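Local coordinates for N-alpha-acetyltransferase 35, NatC auxiliary subunit (Saccharomyces cerevisiae, PDB 6YGA), which serves as an auxiliary subunit of the NatC N-terminal acetyltransferase, which acetylates the N-terminal methionine of the L-A virus Gag protein, at residues E173-N178 / S403-R408; L587-F592 / P598-Y603; D645-G650 / E673-L678. All blocks are in the same frame, centred on the assembly; numbering follows the deposited sequence.

Interaction 1. Residues E173-N178 / S403-R408; sequences EEEDLN and SQNTCR. With EDO (1,2-ethanediol), chain X.
Glu175 and Arg408 form the salt bridge of this contact. The guanidinium comes side-on: NE lies 2.8 Å from Glu175 OE1, and NH2 of Arg408 reaches the same oxygen at 2.9 Å. Arg408 NE also gives to Glu175 OE2 at 3.1 Å; this oxygen lies in the guanidinium plane and takes the N-H on its syn lone pair. The two flat groups are turned 43° against each other. Glu175 gets there on an extended chain, with CG anti to its backbone N (chi1 178°), while Arg408 bends at chi2 to meet it. At the guanidinium edge, NH1 binds O1 of an ethanediol. Arg408 also makes a cation-pi contact with Phe172.

Hydrogen bonds of the Asn405 side-chain amide form the second group. ND2 gives to the syn lone pair of Asp176 OD1 at 2.7 Å, and more weakly to Glu175 OE2. Asn405 is the N-cap residue of helix 406-429: its OD1 accepts from Cys407 N in the carbonyl plane and from Arg408 N above it.

One water donates to Asp176 OD2 and Gln404 OE1 and accepts from Asn405 N. Phe142 of the N-alpha-acetyltransferase 30 chain packs on Glu175, Asp176 and Asn405.

Through Asn405 both acids are tied to the helix cap. Glu175 is paired with Arg408 and Asp176 with Arg340, which probably favours ionised carboxylates.

Interaction 2. Residues L587-F592 / P598-Y603; sequences LRFKPF and PELPEY. With EDO (1,2-ethanediol), chain C.
Leu600 lays its side chain against Phe589 and the backbone of Phe592, a van der Waals contact, apolar between the side chains, with no hydrogen bond between the two segments. Its CB sits 3.9 Å from the carbonyl oxygen of Phe592, the residue whose CA is nearest to that of Leu600. From there CG stands anti to the backbone N (chi1 169°), carrying the branch point toward Phe589, and both methyls lie near Phe589 CB. CD1 alone reaches a ring atom, 4.0 Å from Phe589 CD2, meeting the ring obliquely. CD2 is 4.0 Å from Phe589 CB and 3.9 Å from Phe589 O. The two side chains cross at about a right angle.

Phe589 is where helix 581-588 gives up its helical backbone. A short 3-10 turn follows, in which Phe592 N binds Phe589 O at 3.1 Å, and the chain then doubles back through a loop with a cis peptide before Pro598 to reach helix 603-613. The contact packs the end of helix 581-588 against the loop that leads to helix 603-613, in the part of the chain assigned to the TPR-like NAA35 family.

Around it, Phe589 is boxed in by other rings: Tyr471 edge-to-face, with His585 and Phe606 also meeting it. Phe592 points its CB toward Leu600, but its ring leads off to Tyr471 and helix 433-456. Next to Phe589, the Arg588 chain is bent at chi2 and chi3. Its NH1 gives to O1 of an ethanediol at 2.8 Å, with an N-H...O angle of 156°; this molecule, probably from the crystallisation liquor, also bonds to Met138 O of the N-alpha-acetyltransferase 30 chain. Arg588 NE pairs with Glu464, and NH2 binds Arg137 O of the N-alpha-acetyltransferase 30 chain.

Interaction 3. Residues D645-G650 / E673-L678; sequences DEIMQG and EYYCKL. With EDO (1,2-ethanediol), chain D.
Tyr675 OH, at the end of the ring that Ile647 covers, is hydrogen-bonded to Tyr540 OH and more weakly to Glu544, both on helix 511-564. These bonds probably restrain the hydroxyl end of the ring, and the packing between the segments is arranged along it. Ile647 CG2 sits over one face, 3.9 Å from the centroid of the Tyr675 ring and 21° off its normal, a CH-pi contact displaced toward the hydroxyl end: the same methyl is 3.7 Å from Tyr675 CZ. This branch, anti to the backbone N of Ile647, does most of the touching. Tyr674 CD2 lies over the centre of the opposite face.

Met648, present as selenomethionine, runs past Tyr675 in the reverse direction, its CG 3.8 Å from Tyr675 CB. A bend at chi3 (72°) then turns CE toward Cys676, where it comes within 4.3 Å of CB.

The charged group of Asp645 lies to the side of this packing. Asp645 OD2 accepts from O1 of an ethanediol at 2.7 Å, while Asp645 OD1 is bridged to Lys679, which binds the same ethanediol.

The segments run nearly antiparallel, 167° between their directions with axes 10.1 Å apart at closest. Helices 619-653 and 668-701 follow one another in the chain and pack as an antiparallel helical hairpin, consistent with the TPR-like family of this part of the protein.

How the interactions relate
The three contacts follow one another along the chain without touching; interactions 1 and 2 have their nearest atoms about 12 Å apart. Interaction 1 lies near the middle of the chain and joins distant parts of the sequence, a loop and a helix start, through a salt bridge and side-chain hydrogen bonds. Interaction 2 is the more buried and local, tying a helix end to the loop that follows it by leucine methyls against one phenylalanine side chain and two backbone carbonyls. Interaction 3 is partly buried, joining segments of two antiparallel helices through apolar and CH-pi packing, with a charged group at its flank. Interactions 1 and 2 border the N-alpha-acetyltransferase 30 chain, whereas no other subunit touches the segments of interaction 3.

Interaction 1. Residues E173-N178 / S403-R408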
loop_
_atom_site.group_PDB
_atom_site.type_symbol
_atom_site.label_atom_id
_atom_site.label_comp_id
_atom_site.label_asym_id
_atom_site.label_seq_id
_atom_site.Cartn_x
_atom_site.Cartn_y
_atom_site.Cartn_z
ATOM N N GLU B 173 -6.301 -2.384 -5.707
ATOM C CA GLU B 173 -5.746 -2.798 -6.987
ATOM C C GLU B 173 -4.479 -2.013 -7.310
ATOM O O GLU B 173 -4.330 -0.846 -6.937
ATOM C CB GLU B 173 -6.777 -2.601 -8.098
ATOM C CG GLU B 173 -7.212 -1.153 -8.280
ATOM C CD GLU B 173 -8.323 -0.992 -9.301
ATOM O OE1 GLU B 173 -9.388 -1.621 -9.128
ATOM O OE2 GLU B 173 -8.128 -0.239 -10.278
ATOM N N GLU B 174 -3.561 -2.673 -8.019
ATOM C CA GLU B 174 -2.293 -2.075 -8.447
ATOM C C GLU B 174 -1.507 -1.502 -7.268
ATOM O O GLU B 174 -0.810 -0.493 -7.397
ATOM C CB GLU B 174 -2.517 -1.006 -9.520
ATOM C CG GLU B 174 -1.307 -0.754 -10.410
ATOM C CD GLU B 174 -1.575 0.305 -11.457
ATOM O OE1 GLU B 174 -2.225 -0.016 -12.474
ATOM O OE2 GLU B 174 -1.152 1.461 -11.252
ATOM N N GLU B 175 -1.624 -2.137 -6.107
ATOM C CA GLU B 175 -0.824 -1.780 -4.943
ATOM C C GLU B 175 -0.465 -3.066 -4.217
ATOM O O GLU B 175 0.714 -3.395 -4.056
ATOM C CB GLU B 175 -1.582 -0.808 -4.031
ATOM C CG GLU B 175 -0.836 -0.414 -2.757
ATOM C CD GLU B 175 -1.666 0.462 -1.829
ATOM O OE1 GLU B 175 -2.797 0.832 -2.207
ATOM O OE2 GLU B 175 -1.187 0.780 -0.720
ATOM N N ASP B 176 -1.488 -3.809 -3.798
ATOM C CA ASP B 176 -1.276 -5.132 -3.227
ATOM C C ASP B 176 -1.158 -6.198 -4.303
ATOM O O ASP B 176 -0.488 -7.216 -4.093
ATOM C CB ASP B 176 -2.423 -5.476 -2.281
ATOM C CG ASP B 176 -2.576 -4.464 -1.175
ATOM O OD1 ASP B 176 -1.573 -4.192 -0.484
ATOM O OD2 ASP B 176 -3.690 -3.925 -1.013
ATOM N N LEU B 177 -1.788 -5.979 -5.455
ATOM C CA LEU B 177 -1.845 -6.989 -6.501
ATOM C C LEU B 177 -2.201 -6.322 -7.822
ATOM O O LEU B 177 -3.204 -5.606 -7.908
ATOM C CB LEU B 177 -2.869 -8.068 -6.146
ATOM C CG LEU B 177 -3.032 -9.246 -7.102
ATOM C CD1 LEU B 177 -1.693 -9.679 -7.664
ATOM C CD2 LEU B 177 -3.687 -10.388 -6.356
ATOM N N ASN B 178 -1.380 -6.564 -8.841
ATOM C CA ASN B 178 -1.590 -6.022 -10.176
ATOM C C ASN B 178 -2.398 -7.012 -11.005
ATOM O O ASN B 178 -2.077 -8.206 -11.047
ATOM C CB ASN B 178 -0.250 -5.734 -10.856
ATOM C CG ASN B 178 -0.400 -5.303 -12.310
ATOM O OD1 ASN B 178 -0.548 -6.137 -13.204
ATOM N ND2 ASN B 178 -0.341 -3.997 -12.552
ATOM N N SER B 403 -6.393 -6.959 7.545
ATOM C CA SER B 403 -5.684 -7.676 6.497
ATOM C C SER B 403 -5.181 -6.759 5.388
ATOM O O SER B 403 -4.820 -7.248 4.312
ATOM C CB SER B 403 -6.572 -8.773 5.908
ATOM O OG SER B 403 -7.539 -8.215 5.044
ATOM N N GLN B 404 -5.148 -5.449 5.620
ATOM C CA GLN B 404 -4.565 -4.536 4.651
ATOM C C GLN B 404 -3.044 -4.548 4.776
ATOM O O GLN B 404 -2.480 -5.083 5.734
ATOM C CB GLN B 404 -5.114 -3.122 4.847
ATOM C CG GLN B 404 -6.630 -3.030 4.748
ATOM C CD GLN B 404 -7.158 -3.596 3.445
ATOM O OE1 GLN B 404 -6.640 -3.294 2.370
ATOM N NE2 GLN B 404 -8.185 -4.435 3.536
ATOM N N ASN B 405 -2.368 -3.953 3.793
ATOM C CA ASN B 405 -0.918 -3.873 3.886
ATOM C C ASN B 405 -0.515 -2.895 4.990
ATOM O O ASN B 405 -1.344 -2.186 5.569
ATOM C CB ASN B 405 -0.296 -3.479 2.542
ATOM C CG ASN B 405 -0.674 -2.077 2.093
ATOM O OD1 ASN B 405 -0.254 -1.083 2.688
ATOM N ND2 ASN B 405 -1.445 -1.993 1.015
ATOM N N THR B 406 0.789 -2.860 5.275
ATOM C CA THR B 406 1.283 -2.155 6.454
ATOM C C THR B 406 1.055 -0.648 6.386
ATOM O O THR B 406 1.005 0.003 7.435
ATOM C CB THR B 406 2.770 -2.461 6.666
ATOM O OG1 THR B 406 3.182 -1.964 7.945
ATOM C CG2 THR B 406 3.618 -1.815 5.579
ATOM N N CYS B 407 0.903 -0.082 5.189
ATOM C CA CYS B 407 0.584 1.334 5.051
ATOM C C CYS B 407 -0.921 1.586 5.086
ATOM O O CYS B 407 -1.385 2.481 5.799
ATOM C CB CYS B 407 1.179 1.886 3.755
ATOM S SG CYS B 407 2.978 1.956 3.745
ATOM N N ARG B 408 -1.693 0.808 4.321
ATOM C CA ARG B 408 -3.143 0.979 4.320
ATOM C C ARG B 408 -3.743 0.658 5.682
ATOM O O ARG B 408 -4.806 1.185 6.029
ATOM C CB ARG B 408 -3.780 0.096 3.247
ATOM C CG ARG B 408 -3.444 0.498 1.824
ATOM C CD ARG B 408 -4.165 1.770 1.422
ATOM N NE ARG B 408 -3.929 2.113 0.024
ATOM C CZ ARG B 408 -4.642 3.007 -0.653
ATOM N NH1 ARG B 408 -5.642 3.644 -0.059
ATOM N NH2 ARG B 408 -4.361 3.259 -1.925
HETATM C C1 EDO X . -7.798 3.311 3.227
HETATM O O1 EDO X . -7.062 4.286 2.477
HETATM C C2 EDO X . -6.840 2.249 3.755
HETATM O O2 EDO X . -7.561 1.248 4.484
HETATM O O HOH W 1 -3.987 -3.771 1.541
#

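Interaction 2. Residues L587-F592 / P598-Y603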
loop_
_atom_site.group_PDB
_atom_site.type_symbol
_atom_site.label_atom_id
_atom_site.label_comp_id
_atom_site.label_asym_id
_atom_site.label_seq_id
_atom_site.Cartn_x
_atom_site.Cartn_y
_atom_site.Cartn_z
ATOM N N LEU B 587 -1.047 20.444 12.434
ATOM C CA LEU B 587 -1.183 19.552 11.289
ATOM C C LEU B 587 -0.934 18.103 11.686
ATOM O O LEU B 587 -1.616 17.193 11.198
ATOM C CB LEU B 587 -0.217 19.978 10.186
ATOM C CG LEU B 587 -0.192 19.101 8.933
ATOM C CD1 LEU B 587 -1.507 19.216 8.173
ATOM C CD2 LEU B 587 0.987 19.459 8.037
ATOM N N ARG B 588 0.046 17.866 12.563
ATOM C CA ARG B 588 0.371 16.498 12.956
ATOM C C ARG B 588 -0.786 15.854 13.708
ATOM O O ARG B 588 -1.067 14.662 13.531
ATOM C CB ARG B 588 1.650 16.486 13.800
ATOM C CG ARG B 588 1.905 15.187 14.557
ATOM C CD ARG B 588 2.110 14.018 13.613
ATOM N NE ARG B 588 3.316 14.176 12.807
ATOM C CZ ARG B 588 3.481 13.637 11.604
ATOM N NH1 ARG B 588 2.509 12.913 11.065
ATOM N NH2 ARG B 588 4.612 13.828 10.938
ATOM N N PHE B 589 -1.485 16.634 14.533
ATOM C CA PHE B 589 -2.569 16.136 15.366
ATOM C C PHE B 589 -3.945 16.412 14.772
ATOM O O PHE B 589 -4.956 16.230 15.460
ATOM C CB PHE B 589 -2.456 16.734 16.767
ATOM C CG PHE B 589 -1.263 16.239 17.537
ATOM C CD1 PHE B 589 -0.036 16.876 17.433
ATOM C CD2 PHE B 589 -1.367 15.122 18.349
ATOM C CE1 PHE B 589 1.062 16.414 18.136
ATOM C CE2 PHE B 589 -0.276 14.654 19.055
ATOM C CZ PHE B 589 0.942 15.300 18.950
ATOM N N LYS B 590 -4.003 16.844 13.514
ATOM C CA LYS B 590 -5.281 17.017 12.827
ATOM C C LYS B 590 -6.199 15.798 12.899
ATOM O O LYS B 590 -7.413 15.996 13.076
ATOM C CB LYS B 590 -5.013 17.416 11.367
ATOM C CG LYS B 590 -6.250 17.724 10.532
ATOM C CD LYS B 590 -5.833 18.183 9.138
ATOM C CE LYS B 590 -7.018 18.630 8.303
ATOM N NZ LYS B 590 -7.931 17.505 7.956
ATOM N N PRO B 591 -5.728 14.547 12.780
ATOM C CA PRO B 591 -6.673 13.416 12.861
ATOM C C PRO B 591 -7.441 13.328 14.171
ATOM O O PRO B 591 -8.531 12.745 14.194
ATOM C CB PRO B 591 -5.771 12.190 12.671
ATOM C CG PRO B 591 -4.629 12.685 11.894
ATOM C CD PRO B 591 -4.383 14.084 12.382
ATOM N N PHE B 592 -6.911 13.871 15.262
ATOM C CA PHE B 592 -7.568 13.784 16.558
ATOM C C PHE B 592 -8.308 15.066 16.916
ATOM O O PHE B 592 -8.796 15.196 18.043
ATOM C CB PHE B 592 -6.543 13.450 17.645
ATOM C CG PHE B 592 -5.481 12.473 17.204
ATOM C CD1 PHE B 592 -5.718 11.106 17.226
ATOM C CD2 PHE B 592 -4.240 12.922 16.774
ATOM C CE1 PHE B 592 -4.739 10.208 16.824
ATOM C CE2 PHE B 592 -3.258 12.030 16.370
ATOM C CZ PHE B 592 -3.508 10.673 16.397
ATOM N N PRO B 598 -11.233 11.483 24.582
ATOM C CA PRO B 598 -10.610 12.541 25.385
ATOM C C PRO B 598 -10.182 13.732 24.531
ATOM O O PRO B 598 -9.737 13.534 23.401
ATOM C CB PRO B 598 -9.382 11.847 26.004
ATOM C CG PRO B 598 -9.374 10.436 25.465
ATOM C CD PRO B 598 -10.284 10.403 24.281
ATOM N N GLU B 599 -10.314 14.945 25.063
ATOM C CA GLU B 599 -9.993 16.134 24.285
ATOM C C GLU B 599 -8.518 16.152 23.900
ATOM O O GLU B 599 -7.648 15.727 24.664
ATOM C CB GLU B 599 -10.338 17.397 25.075
ATOM C CG GLU B 599 -9.662 17.476 26.434
ATOM C CD GLU B 599 -9.704 18.869 27.026
ATOM O OE1 GLU B 599 -10.315 19.762 26.404
ATOM O OE2 GLU B 599 -9.121 19.074 28.112
ATOM N N LEU B 600 -8.245 16.640 22.704
ATOM C CA LEU B 600 -6.873 16.855 22.280
ATOM C C LEU B 600 -6.260 17.975 23.109
ATOM O O LEU B 600 -6.794 19.092 23.108
ATOM C CB LEU B 600 -6.829 17.203 20.798
ATOM C CG LEU B 600 -5.494 17.706 20.249
ATOM C CD1 LEU B 600 -4.421 16.637 20.372
ATOM C CD2 LEU B 600 -5.656 18.153 18.802
ATOM N N PRO B 601 -5.170 17.732 23.835
ATOM C CA PRO B 601 -4.550 18.813 24.608
ATOM C C PRO B 601 -4.103 19.954 23.708
ATOM O O PRO B 601 -3.662 19.749 22.575
ATOM C CB PRO B 601 -3.354 18.128 25.279
ATOM C CG PRO B 601 -3.732 16.686 25.332
ATOM C CD PRO B 601 -4.516 16.435 24.075
ATOM N N GLU B 602 -4.230 21.170 24.231
ATOM C CA GLU B 602 -3.845 22.362 23.492
ATOM C C GLU B 602 -2.333 22.409 23.291
ATOM O O GLU B 602 -1.559 21.759 24.000
ATOM C CB GLU B 602 -4.314 23.621 24.223
ATOM C CG GLU B 602 -5.818 23.850 24.183
ATOM C CD GLU B 602 -6.310 24.291 22.814
ATOM O OE1 GLU B 602 -5.495 24.825 22.031
ATOM O OE2 GLU B 602 -7.509 24.106 22.521
ATOM N N TYR B 603 -1.921 23.201 22.300
ATOM C CA TYR B 603 -0.501 23.371 22.013
ATOM C C TYR B 603 0.271 23.799 23.257
ATOM O O TYR B 603 1.377 23.311 23.511
ATOM C CB TYR B 603 -0.337 24.386 20.882
ATOM C CG TYR B 603 1.085 24.770 20.556
ATOM C CD1 TYR B 603 1.853 24.002 19.691
ATOM C CD2 TYR B 603 1.649 25.921 21.087
ATOM C CE1 TYR B 603 3.151 24.362 19.380
ATOM C CE2 TYR B 603 2.942 26.288 20.785
ATOM C CZ TYR B 603 3.689 25.507 19.931
ATOM O OH TYR B 603 4.978 25.881 19.634
HETATM C C1 EDO C . -1.044 12.411 11.206
HETATM O O1 EDO C . 0.052 11.933 11.992
HETATM C C2 EDO C . -1.368 11.415 10.096
HETATM O O2 EDO C . -0.267 11.322 9.186
#

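Interaction 3. Residues D645-G650 / E673-L678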
loop_
_atom_site.group_PDB
_atom_site.type_symbol
_atom_site.label_atom_id
_atom_site.label_comp_id
_atom_site.label_asym_id
_atom_site.label_seq_id
_atom_site.Cartn_x
_atom_site.Cartn_y
_atom_site.Cartn_z
ATOM N N ASP B 645 6.397 -10.832 30.945
ATOM C CA ASP B 645 6.584 -12.230 31.319
ATOM C C ASP B 645 5.294 -12.834 31.863
ATOM O O ASP B 645 4.921 -13.952 31.493
ATOM C CB ASP B 645 7.712 -12.355 32.343
ATOM C CG ASP B 645 9.084 -12.294 31.706
ATOM O OD1 ASP B 645 9.149 -12.239 30.462
ATOM O OD2 ASP B 645 10.091 -12.303 32.443
ATOM N N GLU B 646 4.597 -12.102 32.742
ATOM C CA GLU B 646 3.332 -12.590 33.285
ATOM C C GLU B 646 2.312 -12.832 32.178
ATOM O O GLU B 646 1.586 -13.832 32.199
ATOM C CB GLU B 646 2.776 -11.596 34.310
ATOM C CG GLU B 646 3.627 -11.420 35.561
ATOM C CD GLU B 646 2.996 -10.477 36.571
ATOM O OE1 GLU B 646 1.824 -10.698 36.942
ATOM O OE2 GLU B 646 3.669 -9.512 36.988
ATOM N N ILE B 647 2.244 -11.925 31.203
ATOM C CA ILE B 647 1.328 -12.112 30.083
ATOM C C ILE B 647 1.719 -13.343 29.276
ATOM O O ILE B 647 0.857 -14.117 28.840
ATOM C CB ILE B 647 1.283 -10.843 29.212
ATOM C CG1 ILE B 647 0.694 -9.676 30.010
ATOM C CG2 ILE B 647 0.479 -11.085 27.937
ATOM C CD1 ILE B 647 0.501 -8.407 29.198
HETATM N N MSE B 648 3.018 -13.559 29.082
HETATM C CA MSE B 648 3.483 -14.702 28.304
HETATM C C MSE B 648 3.157 -16.017 29.015
HETATM O O MSE B 648 2.749 -16.982 28.371
HETATM C CB MSE B 648 4.986 -14.587 28.016
HETATM C CG MSE B 648 5.343 -13.413 27.097
HETATM SE SE MSE B 648 7.236 -13.283 26.607
HETATM C CE MSE B 648 7.348 -14.797 25.381
ATOM N N GLN B 649 3.313 -16.048 30.342
ATOM C CA GLN B 649 2.889 -17.221 31.104
ATOM C C GLN B 649 1.395 -17.471 30.932
ATOM O O GLN B 649 0.961 -18.613 30.737
ATOM C CB GLN B 649 3.229 -17.050 32.586
ATOM C CG GLN B 649 4.667 -16.655 32.883
ATOM C CD GLN B 649 5.680 -17.687 32.429
ATOM O OE1 GLN B 649 5.344 -18.847 32.189
ATOM N NE2 GLN B 649 6.933 -17.265 32.314
ATOM N N GLY B 650 0.590 -16.407 31.003
ATOM C CA GLY B 650 -0.844 -16.567 30.838
ATOM C C GLY B 650 -1.214 -17.092 29.466
ATOM O O GLY B 650 -2.111 -17.928 29.331
ATOM N N GLU B 673 5.560 -14.508 20.124
ATOM C CA GLU B 673 6.619 -13.879 19.343
ATOM C C GLU B 673 6.544 -12.361 19.446
ATOM O O GLU B 673 7.575 -11.683 19.511
ATOM C CB GLU B 673 6.523 -14.337 17.887
ATOM C CG GLU B 673 7.548 -13.721 16.951
ATOM C CD GLU B 673 7.386 -14.201 15.518
ATOM O OE1 GLU B 673 6.680 -15.210 15.301
ATOM O OE2 GLU B 673 7.958 -13.562 14.608
ATOM N N TYR B 674 5.329 -11.813 19.478
ATOM C CA TYR B 674 5.162 -10.371 19.631
ATOM C C TYR B 674 5.715 -9.885 20.968
ATOM O O TYR B 674 6.524 -8.952 21.015
ATOM C CB TYR B 674 3.686 -10.004 19.495
ATOM C CG TYR B 674 3.357 -8.618 19.995
ATOM C CD1 TYR B 674 3.711 -7.496 19.259
ATOM C CD2 TYR B 674 2.693 -8.429 21.199
ATOM C CE1 TYR B 674 3.419 -6.227 19.704
ATOM C CE2 TYR B 674 2.393 -7.160 21.655
ATOM C CZ TYR B 674 2.760 -6.062 20.900
ATOM O OH TYR B 674 2.467 -4.794 21.341
ATOM N N TYR B 675 5.283 -10.503 22.072
ATOM C CA TYR B 675 5.741 -10.050 23.382
ATOM C C TYR B 675 7.231 -10.300 23.572
ATOM O O TYR B 675 7.901 -9.538 24.279
ATOM C CB TYR B 675 4.934 -10.722 24.493
ATOM C CG TYR B 675 3.570 -10.104 24.674
ATOM C CD1 TYR B 675 3.421 -8.893 25.338
ATOM C CD2 TYR B 675 2.433 -10.719 24.168
ATOM C CE1 TYR B 675 2.172 -8.316 25.500
ATOM C CE2 TYR B 675 1.183 -10.151 24.326
ATOM C CZ TYR B 675 1.058 -8.950 24.991
ATOM O OH TYR B 675 -0.185 -8.383 25.147
ATOM N N CYS B 676 7.766 -11.348 22.945
ATOM C CA CYS B 676 9.213 -11.534 22.935
ATOM C C CYS B 676 9.905 -10.351 22.267
ATOM O O CYS B 676 10.896 -9.824 22.784
ATOM C CB CYS B 676 9.568 -12.841 22.227
ATOM S SG CYS B 676 11.339 -13.163 22.153
ATOM N N LYS B 677 9.385 -9.916 21.117
ATOM C CA LYS B 677 9.935 -8.737 20.456
ATOM C C LYS B 677 9.740 -7.489 21.305
ATOM O O LYS B 677 10.605 -6.607 21.334
ATOM C CB LYS B 677 9.293 -8.553 19.081
ATOM C CG LYS B 677 9.645 -9.642 18.087
ATOM C CD LYS B 677 9.024 -9.382 16.727
ATOM C CE LYS B 677 9.617 -10.310 15.677
ATOM N NZ LYS B 677 8.966 -10.147 14.351
ATOM N N LEU B 678 8.610 -7.396 22.006
ATOM C CA LEU B 678 8.390 -6.246 22.872
ATOM C C LEU B 678 9.380 -6.241 24.030
ATOM O O LEU B 678 9.873 -5.181 24.433
ATOM C CB LEU B 678 6.950 -6.243 23.382
ATOM C CG LEU B 678 6.425 -4.928 23.956
ATOM C CD1 LEU B 678 6.526 -3.806 22.933
ATOM C CD2 LEU B 678 4.991 -5.120 24.404
HETATM C C1 EDO D . 13.611 -11.823 31.126
HETATM O O1 EDO D . 12.413 -12.600 31.012
HETATM C C2 EDO D . 14.800 -12.643 30.640
HETATM O O2 EDO D . 14.667 -12.915 29.240
#